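Local coordinates for protein-tyrosine-phosphatase (Chaetomium thermophilum var. thermophilum DSM 1495, PDB 5M43) that is the phosphatase domain of the ribosome-assembly factor Yvh1 and probably removes phosphate from tyrosine, serine or threonine residues, as dual-specificity phosphatases do, at residues Ala116-Lys121 with Leu143-Glu148. Numbering follows the deposited sequence. Where two conformers were deposited one is given.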
ATOM      1  N   ALA A 116       4.949  -0.911   3.795  1.00 17.68           N
ATOM      2  CA  ALA A 116       4.642  -1.451   5.120  1.00 17.76           C
ATOM      3  C   ALA A 116       4.062  -2.855   5.031  1.00 19.09           C
ATOM      4  O   ALA A 116       4.385  -3.718   5.858  1.00 21.26           O
ATOM      5  CB  ALA A 116       3.653  -0.535   5.843  1.00 20.84           C
ATOM      6  N   TYR A 117       3.182  -3.076   4.051  1.00 18.66           N
ATOM      7  CA  TYR A 117       2.613  -4.402   3.856  1.00 19.71           C
ATOM      8  C   TYR A 117       3.687  -5.386   3.408  1.00 20.00           C
ATOM      9  O   TYR A 117       3.757  -6.515   3.931  1.00 19.92           O
ATOM     10  CB  TYR A 117       1.474  -4.278   2.845  1.00 17.58           C
ATOM     11  CG  TYR A 117       1.063  -5.640   2.288  1.00 18.17           C
ATOM     12  CD1 TYR A 117       0.210  -6.460   2.960  1.00 19.62           C
ATOM     13  CD2 TYR A 117       1.557  -6.056   1.058  1.00 20.21           C
ATOM     14  CE1 TYR A 117      -0.132  -7.721   2.431  1.00 20.00           C
ATOM     15  CE2 TYR A 117       1.210  -7.276   0.484  1.00 19.47           C
ATOM     16  CZ  TYR A 117       0.313  -8.093   1.162  1.00 19.54           C
ATOM     17  OH  TYR A 117      -0.011  -9.345   0.666  1.00 21.28           O
ATOM     18  N   LEU A 118       4.549  -4.973   2.449  1.00 19.78           N
ATOM     19  CA  LEU A 118       5.568  -5.902   1.944  1.00 20.06           C
ATOM     20  C   LEU A 118       6.559  -6.300   3.039  1.00 21.39           C
ATOM     21  O   LEU A 118       6.990  -7.461   3.117  1.00 22.07           O
ATOM     22  CB  LEU A 118       6.338  -5.295   0.765  1.00 20.39           C
ATOM     23  CG  LEU A 118       5.559  -5.001  -0.520  1.00 18.71           C
ATOM     24  CD1 LEU A 118       6.500  -4.271  -1.504  1.00 19.80           C
ATOM     25  CD2 LEU A 118       5.153  -6.393  -1.108  1.00 20.72           C
ATOM     26  N   LEU A 119       6.979  -5.339   3.879  1.00 19.23           N
ATOM     27  CA  LEU A 119       7.888  -5.654   4.983  1.00 20.06           C
ATOM     28  C   LEU A 119       7.241  -6.598   5.991  1.00 20.70           C
ATOM     29  O   LEU A 119       7.898  -7.476   6.570  1.00 23.48           O
ATOM     30  CB  LEU A 119       8.288  -4.352   5.721  1.00 20.16           C
ATOM     31  CG  LEU A 119       9.130  -3.429   4.829  1.00 21.01           C
ATOM     32  CD1 LEU A 119       9.304  -2.089   5.627  1.00 22.03           C
ATOM     33  CD2 LEU A 119      10.482  -4.046   4.540  1.00 24.52           C
ATOM     34  N   TRP A 120       5.939  -6.428   6.194  1.00 21.86           N
ATOM     35  CA  TRP A 120       5.210  -7.262   7.158  1.00 20.96           C
ATOM     36  C   TRP A 120       4.989  -8.666   6.610  1.00 22.05           C
ATOM     37  O   TRP A 120       5.074  -9.656   7.354  1.00 24.93           O
ATOM     38  CB  TRP A 120       3.863  -6.587   7.443  1.00 22.70           C
ATOM     39  CG  TRP A 120       2.932  -7.462   8.191  1.00 23.11           C
ATOM     40  CD1 TRP A 120       2.916  -7.681   9.549  1.00 26.33           C
ATOM     41  CD2 TRP A 120       1.854  -8.261   7.633  1.00 23.97           C
ATOM     42  NE1 TRP A 120       1.926  -8.617   9.869  1.00 26.22           N
ATOM     43  CE2 TRP A 120       1.251  -8.955   8.703  1.00 25.07           C
ATOM     44  CE3 TRP A 120       1.349  -8.455   6.337  1.00 25.43           C
ATOM     45  CZ2 TRP A 120       0.159  -9.797   8.517  1.00 30.12           C
ATOM     46  CZ3 TRP A 120       0.267  -9.312   6.160  1.00 26.53           C
ATOM     47  CH2 TRP A 120      -0.301 -10.005   7.241  1.00 26.82           C
ATOM     48  N   LYS A 121       4.686  -8.752   5.334  1.00 22.52           N
ATOM     49  CA  LYS A 121       4.356 -10.065   4.748  1.00 23.38           C
ATOM     50  C   LYS A 121       5.591 -10.849   4.309  1.00 25.03           C
ATOM     51  O   LYS A 121       5.626 -12.082   4.478  1.00 27.28           O
ATOM     52  CB  LYS A 121       3.384  -9.897   3.595  1.00 21.17           C
ATOM     53  CG  LYS A 121       3.004 -11.313   3.005  1.00 24.14           C
ATOM     54  CD  LYS A 121       1.879 -11.145   2.150  1.00 26.59           C
ATOM     55  CE  LYS A 121       1.455 -12.567   1.674  1.00 29.78           C
ATOM     56  NZ  LYS A 121       0.309 -12.485   0.708  1.00 33.79           N
ATOM     57  N   LEU A 143      11.547  -0.572  -1.163  1.00 22.24           N
ATOM     58  CA  LEU A 143      11.307   0.519  -2.105  1.00 21.19           C
ATOM     59  C   LEU A 143      11.784   0.146  -3.507  1.00 22.63           C
ATOM     60  O   LEU A 143      11.101   0.441  -4.498  1.00 22.00           O
ATOM     61  CB  LEU A 143      11.966   1.817  -1.585  1.00 20.66           C
ATOM     62  CG  LEU A 143      12.059   2.953  -2.613  1.00 23.36           C
ATOM     63  CD1 LEU A 143      10.661   3.383  -2.997  1.00 22.36           C
ATOM     64  CD2 LEU A 143      12.752   4.147  -1.972  1.00 22.90           C
ATOM     65  N   GLU A 144      12.975  -0.449  -3.627  1.00 22.51           N
ATOM     66  CA  GLU A 144      13.448  -0.822  -4.971  1.00 23.23           C
ATOM     67  C   GLU A 144      12.574  -1.911  -5.581  1.00 22.87           C
ATOM     68  O   GLU A 144      12.359  -1.943  -6.812  1.00 24.74           O
ATOM     69  CB  GLU A 144      14.890  -1.298  -4.915  1.00 26.87           C
ATOM     70  CG  GLU A 144      15.858  -0.240  -4.480  1.00 31.05           C
ATOM     71  CD  GLU A 144      15.743   0.957  -5.384  1.00 34.87           C
ATOM     72  OE1 GLU A 144      15.705   0.781  -6.633  1.00 33.15           O
ATOM     73  OE2 GLU A 144      15.649   2.068  -4.870  1.00 30.05           O
ATOM     74  N   TRP A 145      12.011  -2.772  -4.734  1.00 21.73           N
ATOM     75  CA  TRP A 145      11.049  -3.764  -5.236  1.00 22.07           C
ATOM     76  C   TRP A 145       9.833  -3.088  -5.861  1.00 21.19           C
ATOM     77  O   TRP A 145       9.405  -3.421  -6.981  1.00 21.55           O
ATOM     78  CB  TRP A 145      10.641  -4.677  -4.063  1.00 20.69           C
ATOM     79  CG  TRP A 145       9.692  -5.810  -4.472  1.00 19.24           C
ATOM     80  CD1 TRP A 145       8.332  -5.756  -4.584  1.00 19.82           C
ATOM     81  CD2 TRP A 145      10.075  -7.121  -4.776  1.00 23.10           C
ATOM     82  NE1 TRP A 145       7.832  -7.009  -4.940  1.00 20.27           N
ATOM     83  CE2 TRP A 145       8.892  -7.854  -5.072  1.00 21.40           C
ATOM     84  CE3 TRP A 145      11.309  -7.765  -4.836  1.00 25.81           C
ATOM     85  CZ2 TRP A 145       8.905  -9.229  -5.411  1.00 24.17           C
ATOM     86  CZ3 TRP A 145      11.319  -9.164  -5.196  1.00 30.00           C
ATOM     87  CH2 TRP A 145      10.126  -9.852  -5.456  1.00 28.13           C
ATOM     88  N   VAL A 146       9.265  -2.104  -5.155  1.00 19.36           N
ATOM     89  CA  VAL A 146       8.141  -1.357  -5.690  1.00 20.34           C
ATOM     90  C   VAL A 146       8.542  -0.667  -6.990  1.00 21.10           C
ATOM     91  O   VAL A 146       7.768  -0.665  -7.951  1.00 20.27           O
ATOM     92  CB  VAL A 146       7.631  -0.329  -4.663  1.00 18.03           C
ATOM     93  CG1 VAL A 146       6.551   0.563  -5.272  1.00 19.82           C
ATOM     94  CG2 VAL A 146       7.031  -1.137  -3.449  1.00 17.35           C
ATOM     95  N   ARG A 147       9.735  -0.070  -7.024  1.00 19.44           N
ATOM     96  CA  ARG A 147      10.190   0.703  -8.195  1.00 19.42           C
ATOM     97  C   ARG A 147      10.314  -0.181  -9.445  1.00 19.49           C
ATOM     98  O   ARG A 147      10.353   0.365 -10.581  1.00 21.67           O
ATOM     99  CB  ARG A 147      11.539   1.350  -7.906  1.00 21.72           C
ATOM    100  CG  ARG A 147      11.351   2.632  -7.102  1.00 21.93           C
ATOM    101  CD  ARG A 147      12.675   3.146  -6.584  1.00 25.75           C
ATOM    102  NE  ARG A 147      12.466   4.496  -6.068  1.00 23.53           N
ATOM    103  CZ  ARG A 147      13.417   5.221  -5.514  1.00 27.54           C
ATOM    104  NH1 ARG A 147      14.655   4.718  -5.370  1.00 29.27           N
ATOM    105  NH2 ARG A 147      13.148   6.466  -5.114  1.00 28.58           N
ATOM    106  N   GLU A 148      10.342  -1.512  -9.294  0.54 20.50           N
ATOM    107  CA  GLU A 148      10.400  -2.340 -10.487  0.54 22.26           C
ATOM    108  C   GLU A 148       9.151  -2.206 -11.349  0.54 21.46           C
ATOM    109  O   GLU A 148       9.223  -2.455 -12.564  0.54 20.81           O
ATOM    110  CB  GLU A 148      10.641  -3.809 -10.106  0.54 24.07           C
ATOM    111  CG  GLU A 148      11.996  -4.001  -9.459  0.54 25.67           C
ATOM    112  CD  GLU A 148      12.390  -5.445  -9.321  0.54 29.09           C
ATOM    113  OE1 GLU A 148      12.235  -6.198 -10.300  0.54 29.94           O
ATOM    114  OE2 GLU A 148      12.871  -5.816  -8.227  0.54 32.26           O
TER
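L118 reaches across from the last turn of helix 109-121 and sets one methyl, CD1, against two consecutive residues of helix 135-147, W145 and V146. The closer touch is to V146, with L118 CD1 lying 3.7 Å from V146 CG2. The same methyl also approaches the five-membered ring of the indole obliquely, 3.9 Å from W145 CD1. The leucine and tryptophan side chains run roughly at right angles to each other. W145 has its CG anti to the backbone N (chi1 -177°), which carries the indole off its own helix toward L118, while V146 uses the branch that sits anti to its carbonyl carbon.

All of this is apolar, and it is small: the two segments bury about 100 Å² between them, and their nearest CA atoms, those of L118 and V146, are still 9.2 Å apart. The indole is also held by K7, whose backbone O accepts from W145 NE1, and by cation-pi contacts with the side chains of K7 and R125. V146 packs on I114 and I115, earlier in helix 109-121, and F126, from the loop joining the two helices, packs on L118.

Helix 109-121 follows the phosphate-binding loop (P-loop) of this phosphatase fold; helix 71-83 touches its A116, Y117 and W120, helix 157-168 its A116 and L119, while L118 turns to helix 135-147.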